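PDB 2OZG: GCN5-related N-acetyltransferase from Anabaena variabilis, which binds coenzyme A and probably transfers acetyl groups from acetyl-coenzyme A to amines, perhaps those of aminoglycosides. Local coordinates for residues I40-K43 and N49-V52; L66-W71 and V77-I82; R232-L237 and Q243-F248; L352-T357 and R363-T368. One frame throughout, in Å; residues are numbered along the deposited sequence.

Contact 1 (I40-K43 and N49-V52)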
# COMPACT_ATOMS: atom_id res chain seq x y z
N ILE A 40 32.35 2.34 15.32
CA ILE A 40 32.88 2.29 13.96
C ILE A 40 32.86 3.67 13.34
O ILE A 40 33.80 4.09 12.68
CB ILE A 40 32.00 1.36 13.08
CG1 ILE A 40 32.08 -0.07 13.59
CG2 ILE A 40 32.45 1.43 11.62
CD1 ILE A 40 30.92 -0.93 13.16
N TYR A 41 31.75 4.38 13.57
CA TYR A 41 31.55 5.72 13.02
C TYR A 41 32.54 6.71 13.59
O TYR A 41 33.24 7.42 12.84
CB TYR A 41 30.13 6.18 13.33
CG TYR A 41 29.81 7.57 12.80
CD1 TYR A 41 29.69 7.82 11.43
CD2 TYR A 41 29.61 8.64 13.67
CE1 TYR A 41 29.43 9.10 10.95
CE2 TYR A 41 29.33 9.92 13.20
CZ TYR A 41 29.25 10.15 11.84
OH TYR A 41 28.94 11.44 11.40
N VAL A 42 32.61 6.75 14.93
CA VAL A 42 33.54 7.65 15.65
C VAL A 42 34.97 7.37 15.24
O VAL A 42 35.76 8.31 15.01
CB VAL A 42 33.35 7.54 17.19
CG1 VAL A 42 34.44 8.27 17.95
CG2 VAL A 42 32.02 8.11 17.59
N LYS A 43 35.30 6.08 15.13
CA LYS A 43 36.63 5.62 14.71
C LYS A 43 36.95 6.03 13.26
O LYS A 43 38.09 6.40 12.95
CB LYS A 43 36.72 4.09 14.87
CG LYS A 43 38.05 3.45 14.45
N ASN A 49 38.42 15.03 15.75
CA ASN A 49 37.41 15.79 15.03
C ASN A 49 36.12 15.97 15.77
O ASN A 49 35.26 16.73 15.34
CB ASN A 49 37.15 15.15 13.67
CG ASN A 49 38.36 15.22 12.78
OD1 ASN A 49 39.03 16.23 12.76
ND2 ASN A 49 38.68 14.12 12.08
N PHE A 50 35.96 15.28 16.89
CA PHE A 50 34.72 15.46 17.66
C PHE A 50 34.84 16.57 18.73
O PHE A 50 35.93 16.90 19.24
CB PHE A 50 34.24 14.18 18.27
CG PHE A 50 33.69 13.21 17.29
CD1 PHE A 50 34.52 12.32 16.65
CD2 PHE A 50 32.34 13.12 17.06
CE1 PHE A 50 33.99 11.38 15.78
CE2 PHE A 50 31.81 12.20 16.18
CZ PHE A 50 32.64 11.33 15.55
N ARG A 51 33.72 17.21 18.97
CA ARG A 51 33.61 18.31 19.91
C ARG A 51 32.46 17.97 20.81
O ARG A 51 31.48 17.32 20.38
CB ARG A 51 33.24 19.62 19.19
CG ARG A 51 34.24 20.06 18.20
CD ARG A 51 35.55 20.37 18.90
NE ARG A 51 36.57 20.77 17.95
CZ ARG A 51 37.41 19.94 17.36
NH1 ARG A 51 37.43 18.64 17.61
NH2 ARG A 51 38.27 20.44 16.52
N VAL A 52 32.55 18.47 22.02
CA VAL A 52 31.56 18.19 23.06
C VAL A 52 31.04 19.45 23.68
O VAL A 52 31.78 20.38 23.85
CB VAL A 52 32.24 17.34 24.20
CG1 VAL A 52 31.38 17.29 25.45
CG2 VAL A 52 32.53 15.92 23.69

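Contact 2 (L66-W71 and V77-I82)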
# COMPACT_ATOMS: atom_id res chain seq x y z
N LEU A 66 34.53 18.23 10.06
CA LEU A 66 35.33 17.59 8.98
C LEU A 66 36.04 18.63 8.14
O LEU A 66 35.42 19.28 7.26
CB LEU A 66 34.44 16.68 8.07
CG LEU A 66 33.64 15.63 8.83
CD1 LEU A 66 32.81 14.75 7.90
CD2 LEU A 66 34.55 14.73 9.67
N PRO A 67 37.31 18.90 8.48
CA PRO A 67 38.02 19.86 7.70
C PRO A 67 38.41 19.31 6.36
O PRO A 67 39.18 18.35 6.28
CB PRO A 67 39.26 20.21 8.56
CG PRO A 67 39.08 19.51 9.86
CD PRO A 67 38.07 18.43 9.62
N MSE A 68 37.91 19.93 5.31
CA MSE A 68 38.19 19.44 3.97
C MSE A 68 38.12 20.58 2.96
O MSE A 68 38.62 21.65 3.21
CB MSE A 68 37.22 18.30 3.66
CG MSE A 68 35.79 18.67 3.77
SE MSE A 68 34.55 17.29 3.21
CE MSE A 68 33.17 17.65 4.51
N GLY A 69 37.56 20.33 1.80
CA GLY A 69 37.44 21.35 0.79
C GLY A 69 36.18 21.14 -0.00
O GLY A 69 35.57 20.04 0.04
N GLN A 70 35.83 22.18 -0.75
CA GLN A 70 34.66 22.14 -1.62
C GLN A 70 35.03 22.88 -2.92
O GLN A 70 35.63 23.95 -2.86
CB GLN A 70 33.46 22.82 -0.97
CG GLN A 70 32.17 22.38 -1.57
CD GLN A 70 30.97 22.75 -0.80
OE1 GLN A 70 30.98 23.74 -0.06
NE2 GLN A 70 29.85 22.04 -1.06
N TRP A 71 34.65 22.30 -4.06
CA TRP A 71 34.96 22.91 -5.35
C TRP A 71 33.90 23.92 -5.84
O TRP A 71 32.79 23.52 -6.18
CB TRP A 71 35.21 21.81 -6.37
CG TRP A 71 36.38 20.93 -6.03
CD1 TRP A 71 36.32 19.74 -5.35
CD2 TRP A 71 37.77 21.13 -6.34
NE1 TRP A 71 37.55 19.21 -5.21
CE2 TRP A 71 38.47 20.03 -5.80
CE3 TRP A 71 38.48 22.10 -7.04
CZ2 TRP A 71 39.87 19.88 -5.96
CZ3 TRP A 71 39.85 21.98 -7.13
CH2 TRP A 71 40.53 20.88 -6.62
N VAL A 77 37.89 25.54 -2.21
CA VAL A 77 37.76 26.43 -1.10
C VAL A 77 37.79 25.59 0.18
O VAL A 77 37.03 24.61 0.28
CB VAL A 77 36.40 27.12 -1.17
CG1 VAL A 77 36.25 28.14 -0.09
CG2 VAL A 77 36.19 27.73 -2.58
N PRO A 78 38.70 25.90 1.13
CA PRO A 78 38.68 25.16 2.39
C PRO A 78 37.30 25.22 3.02
O PRO A 78 36.66 26.28 3.03
CB PRO A 78 39.69 25.89 3.26
CG PRO A 78 40.63 26.55 2.30
CD PRO A 78 39.78 26.90 1.12
N MSE A 79 36.85 24.09 3.53
CA MSE A 79 35.47 23.94 4.03
C MSE A 79 35.43 23.03 5.20
O MSE A 79 36.13 22.01 5.21
CB MSE A 79 34.65 23.31 2.91
CG MSE A 79 33.13 23.32 3.03
SE MSE A 79 32.55 21.75 3.96
CE MSE A 79 32.18 20.73 2.47
N ALA A 80 34.64 23.41 6.22
CA ALA A 80 34.48 22.56 7.38
C ALA A 80 33.06 21.96 7.39
O ALA A 80 32.05 22.68 7.49
CB ALA A 80 34.76 23.32 8.65
N GLY A 81 33.01 20.64 7.21
CA GLY A 81 31.77 19.89 7.17
C GLY A 81 31.35 19.67 8.60
O GLY A 81 32.20 19.43 9.46
N ILE A 82 30.07 19.87 8.88
CA ILE A 82 29.55 19.60 10.24
C ILE A 82 28.76 18.29 10.17
O ILE A 82 27.82 18.19 9.40
CB ILE A 82 28.71 20.75 10.79
CG1 ILE A 82 29.48 22.07 10.77
CG2 ILE A 82 28.20 20.45 12.23
CD1 ILE A 82 30.66 22.05 11.61

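Contact 3 (R232-L237 and Q243-F248)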
# COMPACT_ATOMS: atom_id res chain seq x y z
N ARG A 232 26.48 4.06 -4.90
CA ARG A 232 26.82 5.08 -3.89
C ARG A 232 27.80 6.11 -4.38
O ARG A 232 27.84 7.20 -3.83
CB ARG A 232 27.33 4.47 -2.60
CG ARG A 232 28.39 3.44 -2.78
CD ARG A 232 28.88 2.82 -1.45
NE ARG A 232 27.85 2.09 -0.72
CZ ARG A 232 28.05 1.57 0.50
NH1 ARG A 232 29.22 1.70 1.12
NH2 ARG A 232 27.10 0.93 1.11
N ASP A 233 28.57 5.82 -5.43
CA ASP A 233 29.46 6.82 -5.98
C ASP A 233 29.74 6.40 -7.41
O ASP A 233 29.72 5.22 -7.72
CB ASP A 233 30.77 6.88 -5.16
CG ASP A 233 31.63 8.07 -5.49
OD1 ASP A 233 31.10 9.08 -6.03
OD2 ASP A 233 32.86 8.01 -5.14
N TRP A 234 29.92 7.37 -8.29
CA TRP A 234 30.24 7.07 -9.66
C TRP A 234 30.99 8.27 -10.21
O TRP A 234 30.81 9.40 -9.70
CB TRP A 234 28.97 6.79 -10.50
CG TRP A 234 27.93 7.96 -10.43
CD1 TRP A 234 26.93 8.07 -9.55
CD2 TRP A 234 27.86 9.12 -11.26
NE1 TRP A 234 26.24 9.20 -9.77
CE2 TRP A 234 26.82 9.89 -10.80
CE3 TRP A 234 28.63 9.62 -12.31
CZ2 TRP A 234 26.48 11.10 -11.36
CZ3 TRP A 234 28.33 10.80 -12.85
CH2 TRP A 234 27.26 11.56 -12.37
N VAL A 235 31.78 8.01 -11.26
CA VAL A 235 32.46 9.02 -12.02
C VAL A 235 32.37 8.68 -13.52
O VAL A 235 32.56 7.53 -13.92
CB VAL A 235 33.94 9.23 -11.56
CG1 VAL A 235 34.76 9.97 -12.62
CG2 VAL A 235 33.99 9.97 -10.23
N THR A 236 32.04 9.69 -14.34
CA THR A 236 32.01 9.57 -15.82
C THR A 236 32.65 10.83 -16.38
O THR A 236 32.08 11.95 -16.27
CB THR A 236 30.58 9.32 -16.39
OG1 THR A 236 29.72 10.38 -16.00
CG2 THR A 236 30.01 8.04 -15.82
N LEU A 237 33.85 10.69 -16.93
CA LEU A 237 34.58 11.86 -17.43
C LEU A 237 34.34 12.17 -18.90
O LEU A 237 34.62 13.27 -19.35
CB LEU A 237 36.08 11.76 -17.18
CG LEU A 237 36.52 11.60 -15.73
CD1 LEU A 237 38.04 11.47 -15.66
CD2 LEU A 237 36.03 12.77 -14.89
N GLN A 243 28.10 6.02 -21.74
CA GLN A 243 27.46 4.89 -22.46
C GLN A 243 27.77 3.55 -21.80
O GLN A 243 26.92 2.64 -21.71
CB GLN A 243 27.90 4.83 -23.91
CG GLN A 243 27.49 6.03 -24.76
CD GLN A 243 25.94 6.27 -24.89
OE1 GLN A 243 25.13 5.39 -24.59
NE2 GLN A 243 25.56 7.47 -25.39
N SER A 244 29.00 3.43 -21.35
CA SER A 244 29.51 2.22 -20.71
C SER A 244 28.85 2.00 -19.36
O SER A 244 28.49 0.90 -18.99
CB SER A 244 31.03 2.30 -20.66
OG SER A 244 31.62 2.20 -21.99
N PHE A 245 28.62 3.08 -18.63
CA PHE A 245 27.92 3.06 -17.37
C PHE A 245 26.51 2.50 -17.53
O PHE A 245 26.13 1.53 -16.87
CB PHE A 245 27.89 4.52 -16.91
CG PHE A 245 27.08 4.80 -15.68
CD1 PHE A 245 27.66 4.76 -14.42
CD2 PHE A 245 25.76 5.29 -15.79
CE1 PHE A 245 26.89 5.12 -13.25
CE2 PHE A 245 25.01 5.60 -14.67
CZ PHE A 245 25.59 5.54 -13.39
N TRP A 246 25.75 3.10 -18.42
CA TRP A 246 24.39 2.68 -18.66
C TRP A 246 24.34 1.29 -19.20
O TRP A 246 23.45 0.58 -18.83
CB TRP A 246 23.65 3.60 -19.63
CG TRP A 246 23.15 4.89 -19.02
CD1 TRP A 246 23.43 6.15 -19.44
CD2 TRP A 246 22.29 5.04 -17.87
NE1 TRP A 246 22.81 7.10 -18.63
CE2 TRP A 246 22.11 6.43 -17.65
CE3 TRP A 246 21.69 4.14 -16.99
CZ2 TRP A 246 21.34 6.92 -16.62
CZ3 TRP A 246 20.89 4.65 -15.94
CH2 TRP A 246 20.75 6.00 -15.76
N THR A 247 25.21 0.93 -20.15
CA THR A 247 25.24 -0.44 -20.67
C THR A 247 25.46 -1.45 -19.55
O THR A 247 24.76 -2.47 -19.46
CB THR A 247 26.35 -0.63 -21.73
OG1 THR A 247 26.11 0.24 -22.83
CG2 THR A 247 26.37 -2.04 -22.25
N PHE A 248 26.40 -1.16 -18.66
CA PHE A 248 26.72 -2.08 -17.58
C PHE A 248 25.46 -2.29 -16.68
O PHE A 248 25.04 -3.41 -16.38
CB PHE A 248 27.91 -1.49 -16.86
CG PHE A 248 28.36 -2.25 -15.62
CD1 PHE A 248 29.10 -3.39 -15.73
CD2 PHE A 248 28.05 -1.78 -14.36
CE1 PHE A 248 29.53 -4.10 -14.60
CE2 PHE A 248 28.45 -2.49 -13.21
CZ PHE A 248 29.21 -3.64 -13.34

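Contact 4 (L352-T357 and R363-T368)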
# COMPACT_ATOMS: atom_id res chain seq x y z
N LEU A 352 23.78 35.54 1.30
CA LEU A 352 25.07 35.44 0.63
C LEU A 352 25.46 34.02 0.38
O LEU A 352 26.11 33.74 -0.62
CB LEU A 352 26.15 36.13 1.47
CG LEU A 352 27.57 36.17 0.84
CD1 LEU A 352 27.52 36.83 -0.51
CD2 LEU A 352 28.54 36.86 1.72
N ALA A 353 25.10 33.11 1.29
CA ALA A 353 25.35 31.69 1.07
C ALA A 353 24.69 31.16 -0.22
O ALA A 353 25.32 30.45 -0.99
CB ALA A 353 24.84 30.89 2.23
N SER A 354 23.41 31.51 -0.42
CA SER A 354 22.64 30.99 -1.54
C SER A 354 23.13 31.66 -2.80
O SER A 354 23.18 31.02 -3.83
CB SER A 354 21.17 31.22 -1.38
OG SER A 354 20.66 30.71 -0.15
N LEU A 355 23.52 32.94 -2.69
CA LEU A 355 24.05 33.68 -3.83
C LEU A 355 25.38 33.08 -4.28
O LEU A 355 25.60 32.83 -5.47
CB LEU A 355 24.29 35.14 -3.42
CG LEU A 355 24.89 36.06 -4.51
CD1 LEU A 355 23.92 36.23 -5.65
CD2 LEU A 355 25.30 37.40 -3.96
N TYR A 356 26.26 32.84 -3.30
CA TYR A 356 27.60 32.30 -3.52
C TYR A 356 27.65 30.99 -4.25
O TYR A 356 28.47 30.77 -5.15
CB TYR A 356 28.27 32.09 -2.16
CG TYR A 356 29.73 31.60 -2.13
CD1 TYR A 356 30.04 30.27 -2.16
CD2 TYR A 356 30.76 32.48 -1.98
CE1 TYR A 356 31.38 29.82 -2.06
CE2 TYR A 356 32.10 32.04 -1.92
CZ TYR A 356 32.39 30.72 -1.94
OH TYR A 356 33.73 30.31 -1.87
N THR A 357 26.76 30.08 -3.89
CA THR A 357 26.73 28.74 -4.51
C THR A 357 26.00 28.60 -5.83
O THR A 357 26.07 27.53 -6.46
CB THR A 357 26.03 27.75 -3.54
OG1 THR A 357 24.67 28.15 -3.37
CG2 THR A 357 26.75 27.73 -2.24
N ARG A 363 18.05 37.42 -9.06
CA ARG A 363 16.64 37.73 -9.29
C ARG A 363 15.75 36.89 -8.39
O ARG A 363 14.81 37.39 -7.79
CB ARG A 363 16.28 37.40 -10.74
CG ARG A 363 14.93 37.93 -11.13
CD ARG A 363 14.47 37.37 -12.47
NE ARG A 363 14.26 35.92 -12.47
CZ ARG A 363 13.09 35.33 -12.18
NH1 ARG A 363 12.03 36.05 -11.86
NH2 ARG A 363 13.00 34.01 -12.22
N GLN A 364 16.04 35.59 -8.33
CA GLN A 364 15.29 34.66 -7.47
C GLN A 364 15.45 35.00 -5.98
O GLN A 364 14.54 34.85 -5.21
CB GLN A 364 15.75 33.22 -7.71
CG GLN A 364 15.18 32.64 -9.04
CD GLN A 364 15.75 31.30 -9.35
OE1 GLN A 364 16.99 31.07 -9.23
NE2 GLN A 364 14.87 30.38 -9.75
N LEU A 365 16.64 35.41 -5.57
CA LEU A 365 16.86 35.82 -4.19
C LEU A 365 16.16 37.18 -3.86
O LEU A 365 15.62 37.40 -2.76
CB LEU A 365 18.36 35.86 -3.92
CG LEU A 365 19.04 34.48 -3.96
CD1 LEU A 365 20.58 34.56 -3.97
CD2 LEU A 365 18.54 33.56 -2.78
N GLN A 366 16.10 38.06 -4.84
CA GLN A 366 15.38 39.28 -4.69
C GLN A 366 13.91 39.00 -4.47
O GLN A 366 13.28 39.54 -3.56
CB GLN A 366 15.53 40.14 -5.92
CG GLN A 366 14.87 41.48 -5.78
CD GLN A 366 14.93 42.30 -7.06
OE1 GLN A 366 14.71 41.78 -8.18
NE2 GLN A 366 15.23 43.56 -6.91
N LEU A 367 13.36 38.14 -5.31
CA LEU A 367 11.94 37.80 -5.28
C LEU A 367 11.49 37.13 -3.99
O LEU A 367 10.34 37.26 -3.62
CB LEU A 367 11.63 36.89 -6.45
CG LEU A 367 10.21 36.30 -6.52
CD1 LEU A 367 9.21 37.40 -6.76
CD2 LEU A 367 10.15 35.26 -7.61
N THR A 368 12.39 36.39 -3.35
CA THR A 368 12.13 35.66 -2.10
C THR A 368 12.67 36.44 -0.90
O THR A 368 12.76 35.93 0.22
CB THR A 368 12.73 34.24 -2.16
OG1 THR A 368 14.14 34.30 -2.39
CG2 THR A 368 12.09 33.43 -3.28

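Contact 1 (I40-K43 and N49-V52)
Tyr41 is the first residue of 40-43 to meet the other segment, its ring atom CE2 coming to 4.3 Å from CZ of Phe50. The approach is off the tyrosine plane at a slant, while for the phenylalanine it falls at the rim, so the two rings brush rather than stack. The tyrosine side chain lies about 7 Å from the bound coenzyme A at nearest atoms. Val42 makes the fuller contact and spreads over the end of the Phe50 ring: CG1 lies 3.8 Å from CE1, CG2 lies 3.9 Å from CZ, and the carbonyl O comes in near the ring plane at 3.6 Å from CE1. As in the GNAT fold generally, helices 20-30 and 37-45 lie between the first strand, 10-14, and the second, 50-55, which pair antiparallel, and here helix 37-45 meets the opening residue of strand 50-55. Phe50 carries its ring anti to its own carbonyl carbon (chi1 -71°), with Leu23 and Leu27 of helix 20-30 also against it. Cutting Phe50 back to an alanine would probably leave a gap beside Val42 and take away the ring that Leu23 and Leu27 also pack on.

Contact 2 (L66-W71 and V77-I82)
Six backbone hydrogen bonds, in three reciprocal pairs, join Leu66 to Gly81, Met68 to Met79 and Gln70 to Val77, the ladder of an antiparallel hairpin. They differ in aim: Met68 N meets Met79 O at 2.7 Å almost head-on to the carbonyl (C=O...N 174°), whereas Met79 N reaches Met68 O at 3.0 Å from above the carbonyl plane. Weaker CA-H...O contacts fill the intervening non-hydrogen-bonded pairs, with Ala80 CA 3.4 Å from Leu66 O and Gly69 CA 3.3 Å from Val77 O. The short segments are strongly twisted, their directions 129° apart.

Side-chain packing gathers on the face bearing Leu66, Met68, Gln70, Val77 and Met79. The two selenomethionines run side by side and their CE methyls meet at 3.8 Å; Met68 CE also lies 3.7 Å from Gly81 CA, where a side chain would collide with it. Met79, bent at chi2 and chi3, crosses the Gln70 side chain, CG against OE1 and CE against CD; that OE1 accepts from Trp72 and NE2 donates to Gly180 O.

Strand 58-72 pairs on its other side with the short strand 182-183, and strand 75-87 pairs on its other side, in parallel, with strand 115-118, while helix 165-177 packs on Trp71.

Contact 3 (R232-L237 and Q243-F248)
A single aromatic ring carries almost the whole contact: Phe245 reaches from the helix to the strand and touches both Trp234 and Thr236, and its pairing with the indole is oblique. Its CE1 comes to 3.8 Å from CB of Trp234 and 4.1 Å from CG, where the tryptophan side chain begins. The planes of the phenyl ring and the five-membered ring stand at 54°, with centroids 5.6 Å apart. Phe245 holds CG opposite its backbone N (chi1 173°), with the ring reaching out from the helix. In Trp234 CB already points toward the helix, and chi1 56° places CG between the backbone N and the carbonyl carbon. Thr236, two residues further along the same face, adds its methyl CG2 at 4.3 Å from Phe245 CB. The indole NE1 donates a hydrogen bond to Lys262 O.

Within the helix, Gln243 O accepts from both Thr247 N and Thr247 OG1, which arrive from opposite faces of its carbonyl plane, and Phe245 CD2 lies over one face of the Trp246 ring.

Strand 227-236, helix 239-250 and strand 258-263 form a beta-alpha-beta unit of the second GNAT domain, in which the two strands pair in parallel. Phe245 also rests on Ile216 of strand 211-222, and Gln174 of helix 165-177 packs against Trp234.

Contact 4 (L352-T357 and R363-T368)
The two helical segments come closest at Leu355 and Leu365, whose CA atoms are 7.5 Å apart, and no hydrogen bond crosses between them. Leu365 provides the contact from its side, splitting its two methyls between neighbouring residues of the first helix. CD1 presses on the backbone of Leu355, 3.6 Å from CA, and reaches its CB at 3.8 Å; CD2 of Leu365 turns to Ser354, with CB of the serine 3.8 Å away. The leucine's CG lies beside its backbone N and opposite the carbonyl carbon (chi1 -66°), and from there the fork straddles the 354-355 step. Leu355 meets it chiefly with its main chain and CB, its own CD1 standing a little farther off, 4.1 Å from CD1 of Leu365. The hydroxyl of Ser354 is engaged away from the leucine, hydrogen-bonded to Gln133 O.

These are two successive short helices joined by a brief loop, within the region assigned to the sterol carrier protein family; helices 349-357 and 362-367 are set between strand 345-348 and strand 371-373 in the chain. At the end of the second helix Thr368 OG1 donates to Gln364 O at 2.9 Å, and Thr368 N binds the same oxygen, giving the last turn a double grip. Arg363 forms a salt bridge with Glu388 of a neighbouring subunit, and Leu365 touches Leu271 of that same subunit.

The four contacts follow one another along the chain, each closing before the next opens, and together sample three family regions. Contacts 1 and 2 share the first GNAT domain: their centres are 17 Å apart, strands 50-55 and 58-72 are neighbours in its sheet, and Asn49 OD1 packs 3.9 Å from Pro67 CD. Contact 3 belongs to the second GNAT domain, its centre 26 Å from that of contact 2. Contact 4, in the sterol carrier protein region, nonetheless touches contact 2, through Tyr356 OH and Val77 CG2 at 3.6 Å, so the hairpin of the first GNAT region lies against the sterol carrier protein region. Contacts 3 and 4, centres 33 Å apart, both reach the same neighbouring subunit, placing them near an interface of the assembly.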